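Local coordinates for sporozoite surface protein 2 (Plasmodium vivax, PDB 4HQO) that probably serves as the adhesive receptor on the sporozoite surface for gliding motility, binding metal ions through its von Willebrand factor A domain, at residues A[18-23]-A[125-130]; A[22-27]-A[59-64]. The protein carries 4 engineered substitutions. All blocks are in the same frame, centred on the assembly; numbering follows the deposited sequence.

Interaction 1. Residues A[18-23]-A[125-130]; sequences QVDLYL and AIQLVI. Engineered in segment 18-23: Gln18 (natural residue Ser).
Asp20 and Tyr22 both reach across to the amide of Gln127 on one face of two parallel strands, 19-23 and 126-130, at the centre of the von Willebrand factor A (Rossmann-like) sheet. Gln127 suits the place because its amide donates at one end and accepts at the other. The chain bends at chi2 (-59°), which turns the amide toward Asp20 and Tyr22 on the neighbouring strand. NE2 gives a nearly straight bond to Asp20 OD2 (3.0 Å), arriving on the anti side of the carboxylate and somewhat out of its plane, and also donates to Ala125 O, which it meets from above the carbonyl plane. OE1 accepts a hydrogen bond from Tyr22 OH at 2.6 Å, in the carbonyl plane of the amide and at the edge of the phenol ring. With both ends engaged, the amide cannot easily rotate. Asp20 has a stronger partner still: OD1 forms a salt bridge with Arg122, so its buried charge is probably balanced.

Five backbone bonds join the segments: Ile126 N to O of the engineered Gln18, Asp20 N to Ile126 O, the nearly straight Leu128 N to Asp20 O (2.9 Å), Tyr22 N to Leu128 O, and Ile130 N to Tyr22 O. The other face is purely aliphatic; Ile199 and Ile203 of helix 192-203 pack on its Val19, Leu128 and Ile130. Leu21 and Leu128 run alongside each other off this face, Leu21 CG against Leu128 CD2, while Leu21 CD2 extends forward to meet Ile130 CD1 at 3.8 Å.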
# COMPACT_ATOMS: atom_id res chain seq x y z
N GLN A 18 -6.42 2.74 1.39
CA GLN A 18 -5.58 1.98 0.48
C GLN A 18 -4.52 1.19 1.24
O GLN A 18 -3.77 1.77 2.04
CB GLN A 18 -4.92 2.91 -0.55
CG GLN A 18 -5.91 3.70 -1.37
CD GLN A 18 -5.26 4.42 -2.54
OE1 GLN A 18 -4.04 4.37 -2.71
NE2 GLN A 18 -6.06 5.11 -3.33
N VAL A 19 -4.49 -0.12 1.02
CA VAL A 19 -3.48 -1.00 1.60
C VAL A 19 -2.95 -1.92 0.51
O VAL A 19 -3.73 -2.60 -0.15
CB VAL A 19 -4.07 -1.88 2.74
CG1 VAL A 19 -2.98 -2.80 3.32
CG2 VAL A 19 -4.69 -1.03 3.83
N ASP A 20 -1.64 -1.91 0.30
CA ASP A 20 -1.00 -2.89 -0.58
C ASP A 20 -0.45 -3.99 0.31
O ASP A 20 0.47 -3.75 1.09
CB ASP A 20 0.14 -2.26 -1.37
CG ASP A 20 -0.34 -1.33 -2.45
OD1 ASP A 20 -1.46 -1.51 -2.96
OD2 ASP A 20 0.43 -0.41 -2.80
N LEU A 21 -1.04 -5.18 0.21
CA LEU A 21 -0.72 -6.26 1.14
C LEU A 21 0.01 -7.37 0.40
O LEU A 21 -0.53 -8.01 -0.49
CB LEU A 21 -2.01 -6.79 1.77
CG LEU A 21 -1.94 -7.62 3.05
CD1 LEU A 21 -3.32 -7.64 3.72
CD2 LEU A 21 -1.50 -9.03 2.77
N TYR A 22 1.26 -7.58 0.79
CA TYR A 22 2.14 -8.53 0.12
C TYR A 22 2.17 -9.79 0.97
O TYR A 22 2.76 -9.80 2.04
CB TYR A 22 3.54 -7.94 -0.04
CG TYR A 22 3.56 -6.59 -0.73
CD1 TYR A 22 3.46 -5.41 -0.00
CD2 TYR A 22 3.70 -6.50 -2.12
CE1 TYR A 22 3.48 -4.17 -0.64
CE2 TYR A 22 3.72 -5.27 -2.76
CZ TYR A 22 3.61 -4.11 -2.01
OH TYR A 22 3.62 -2.88 -2.64
N LEU A 23 1.50 -10.84 0.51
CA LEU A 23 1.42 -12.08 1.25
C LEU A 23 2.48 -13.05 0.73
O LEU A 23 2.38 -13.53 -0.41
CB LEU A 23 0.02 -12.69 1.12
CG LEU A 23 -0.32 -13.98 1.86
CD1 LEU A 23 0.11 -13.92 3.31
CD2 LEU A 23 -1.83 -14.23 1.77
N ALA A 125 -0.78 4.27 -0.39
CA ALA A 125 -1.21 3.05 0.29
C ALA A 125 -0.27 2.63 1.41
O ALA A 125 0.95 2.76 1.29
CB ALA A 125 -1.37 1.91 -0.72
N ILE A 126 -0.85 2.15 2.50
CA ILE A 126 -0.11 1.42 3.52
C ILE A 126 0.56 0.21 2.87
O ILE A 126 -0.09 -0.52 2.13
CB ILE A 126 -1.06 0.92 4.61
CG1 ILE A 126 -1.58 2.10 5.45
CG2 ILE A 126 -0.38 -0.08 5.50
CD1 ILE A 126 -2.76 1.73 6.31
N GLN A 127 1.85 0.02 3.14
CA GLN A 127 2.60 -1.11 2.60
C GLN A 127 2.72 -2.16 3.70
O GLN A 127 3.40 -1.95 4.69
CB GLN A 127 3.98 -0.64 2.13
CG GLN A 127 3.95 0.42 1.04
CD GLN A 127 3.21 -0.06 -0.21
OE1 GLN A 127 3.54 -1.10 -0.77
NE2 GLN A 127 2.19 0.68 -0.62
N LEU A 128 2.04 -3.30 3.53
CA LEU A 128 2.02 -4.31 4.59
C LEU A 128 2.48 -5.66 4.06
O LEU A 128 1.87 -6.22 3.15
CB LEU A 128 0.62 -4.44 5.20
CG LEU A 128 0.43 -5.64 6.14
CD1 LEU A 128 1.33 -5.57 7.40
CD2 LEU A 128 -1.03 -5.81 6.53
N VAL A 129 3.56 -6.18 4.63
CA VAL A 129 4.01 -7.51 4.27
C VAL A 129 3.57 -8.51 5.32
O VAL A 129 3.83 -8.33 6.51
CB VAL A 129 5.53 -7.61 4.12
CG1 VAL A 129 5.93 -9.06 3.83
CG2 VAL A 129 6.03 -6.68 3.02
N ILE A 130 2.89 -9.57 4.88
CA ILE A 130 2.63 -10.68 5.79
C ILE A 130 3.52 -11.85 5.37
O ILE A 130 3.38 -12.38 4.27
CB ILE A 130 1.15 -11.08 5.78
CG1 ILE A 130 0.29 -9.92 6.28
CG2 ILE A 130 0.92 -12.31 6.65
CD1 ILE A 130 -1.18 -10.25 6.36

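Interaction 2. Residues A[22-27]-A[59-64]; sequences YLLVDG and NLYMNL. With NA (sodium ion), chain G.
A chi1 of 163° swings the Tyr61 ring away from its own amide nitrogen, whereas Tyr22 on the adjoining strand (chi1 -54°) keeps its ring beside it. The different rotations let the rings meet obliquely, planes 56° apart, with Tyr22 CD2 against Tyr61 CD1 at 3.7 Å. Tyr61 then extends its hydroxyl beyond the aromatic pair to the sodium ion, which sits 2.3 Å from OH in the plane of the ring; Glu71 also binds the ion. Asn63, two residues on and on the same face, donates from ND2 to Tyr61 OH (2.8 Å) and so helps to position the metal-binding oxygen. A tyrosine fits here because its ring packs in the core while its tip binds an ion.

Strands 22-26 and 59-64 are the parallel pair of a beta-alpha-beta crossover through helix 33-49. Three backbone bonds join them, such as the nearly straight Val25 N to Asn63 O (2.8 Å). Beneath that helix the extended, flexible Met62 brings CE to Val25 CG2 at 3.9 Å and to Leu23 CD2, all three side chains touching Leu44. At the strand end Gly27, having no beta carbon, lets Leu64 CD1 rest 4.0 Å from Gly27 CA.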
# COMPACT_ATOMS: atom_id res chain seq x y z
N TYR A 22 1.26 -7.58 0.79
CA TYR A 22 2.14 -8.53 0.12
C TYR A 22 2.17 -9.79 0.97
O TYR A 22 2.76 -9.80 2.04
CB TYR A 22 3.54 -7.94 -0.04
CG TYR A 22 3.56 -6.59 -0.73
CD1 TYR A 22 3.46 -5.41 -0.00
CD2 TYR A 22 3.70 -6.50 -2.12
CE1 TYR A 22 3.48 -4.17 -0.64
CE2 TYR A 22 3.72 -5.27 -2.76
CZ TYR A 22 3.61 -4.11 -2.01
OH TYR A 22 3.62 -2.88 -2.64
N LEU A 23 1.50 -10.84 0.51
CA LEU A 23 1.42 -12.08 1.25
C LEU A 23 2.48 -13.05 0.73
O LEU A 23 2.38 -13.53 -0.41
CB LEU A 23 0.02 -12.69 1.12
CG LEU A 23 -0.32 -13.98 1.86
CD1 LEU A 23 0.11 -13.92 3.31
CD2 LEU A 23 -1.83 -14.23 1.77
N LEU A 24 3.49 -13.31 1.55
CA LEU A 24 4.63 -14.14 1.14
C LEU A 24 4.52 -15.48 1.86
O LEU A 24 4.60 -15.55 3.09
CB LEU A 24 5.95 -13.47 1.51
CG LEU A 24 6.13 -11.99 1.13
CD1 LEU A 24 7.54 -11.48 1.52
CD2 LEU A 24 5.88 -11.77 -0.35
N VAL A 25 4.31 -16.54 1.09
CA VAL A 25 3.99 -17.84 1.67
C VAL A 25 5.14 -18.83 1.48
O VAL A 25 5.59 -19.09 0.35
CB VAL A 25 2.68 -18.43 1.07
CG1 VAL A 25 2.35 -19.76 1.72
CG2 VAL A 25 1.52 -17.44 1.26
N ASP A 26 5.64 -19.36 2.59
CA ASP A 26 6.71 -20.36 2.58
C ASP A 26 6.15 -21.71 2.11
O ASP A 26 5.33 -22.31 2.79
CB ASP A 26 7.24 -20.49 4.01
CG ASP A 26 8.54 -21.29 4.11
OD1 ASP A 26 8.82 -22.16 3.25
OD2 ASP A 26 9.27 -21.04 5.10
N GLY A 27 6.59 -22.18 0.94
CA GLY A 27 6.16 -23.48 0.44
C GLY A 27 7.28 -24.51 0.38
O GLY A 27 7.24 -25.47 -0.41
N ASN A 59 -5.49 -4.15 -1.74
CA ASN A 59 -5.07 -4.90 -2.92
C ASN A 59 -4.06 -5.96 -2.50
O ASN A 59 -3.07 -5.67 -1.83
CB ASN A 59 -4.43 -4.01 -3.98
CG ASN A 59 -5.39 -2.97 -4.56
OD1 ASN A 59 -6.54 -2.82 -4.12
ND2 ASN A 59 -4.90 -2.23 -5.55
N LEU A 60 -4.31 -7.20 -2.90
CA LEU A 60 -3.48 -8.31 -2.48
C LEU A 60 -2.39 -8.62 -3.51
O LEU A 60 -2.64 -8.60 -4.72
CB LEU A 60 -4.37 -9.54 -2.25
CG LEU A 60 -3.69 -10.85 -1.84
CD1 LEU A 60 -3.06 -10.72 -0.46
CD2 LEU A 60 -4.70 -12.02 -1.87
N TYR A 61 -1.18 -8.86 -3.03
CA TYR A 61 -0.12 -9.47 -3.84
C TYR A 61 0.20 -10.79 -3.15
O TYR A 61 0.12 -10.89 -1.92
CB TYR A 61 1.11 -8.56 -3.94
CG TYR A 61 2.38 -9.26 -4.39
CD1 TYR A 61 3.18 -9.93 -3.48
CD2 TYR A 61 2.78 -9.22 -5.72
CE1 TYR A 61 4.33 -10.56 -3.87
CE2 TYR A 61 3.95 -9.86 -6.12
CZ TYR A 61 4.72 -10.52 -5.19
OH TYR A 61 5.88 -11.16 -5.54
N MET A 62 0.54 -11.82 -3.92
CA MET A 62 0.86 -13.10 -3.29
C MET A 62 2.01 -13.80 -3.98
O MET A 62 2.05 -13.90 -5.20
CB MET A 62 -0.37 -14.00 -3.23
CG MET A 62 -0.19 -15.28 -2.42
SD MET A 62 -1.74 -16.25 -2.50
CE MET A 62 -1.59 -17.24 -1.02
N ASN A 63 2.96 -14.26 -3.16
CA ASN A 63 4.14 -14.95 -3.66
C ASN A 63 4.34 -16.24 -2.88
O ASN A 63 4.23 -16.27 -1.65
CB ASN A 63 5.39 -14.07 -3.49
CG ASN A 63 6.56 -14.55 -4.33
OD1 ASN A 63 7.17 -15.58 -4.04
ND2 ASN A 63 6.87 -13.80 -5.38
N LEU A 64 4.67 -17.29 -3.61
CA LEU A 64 4.99 -18.58 -3.01
C LEU A 64 6.50 -18.80 -3.12
O LEU A 64 7.05 -18.83 -4.22
CB LEU A 64 4.26 -19.69 -3.77
CG LEU A 64 4.47 -21.11 -3.25
CD1 LEU A 64 3.80 -21.28 -1.89
CD2 LEU A 64 3.90 -22.10 -4.23
NA NA G . 6.59 -10.61 -7.66

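In the fold
Interactions 1 and 2 are the two flanks of one central strand, 19-26, with their centres about 10 Å apart. Tyr22 and Leu23 belong to both: Tyr22 is bonded through its backbone to 126-133, while Leu23 turns its N and O to 58-65. Leu21 O probably accepts a hydrogen bond from Tyr61 N (2.8 Å), and Val129 CG1 packs on Leu24 CD1 at 3.7 Å. His115 meets the rings of Tyr22 and Tyr61 edge-to-face, linking the amide cluster of interaction 1 to the sodium ion, about 7 Å from the nearest atom of the Tyr22 side chain. Only interaction 2 approaches the magnesium ion, which is bound by Ser28, Ser30 and Thr103 and lies about 8 Å from Gly27 CA.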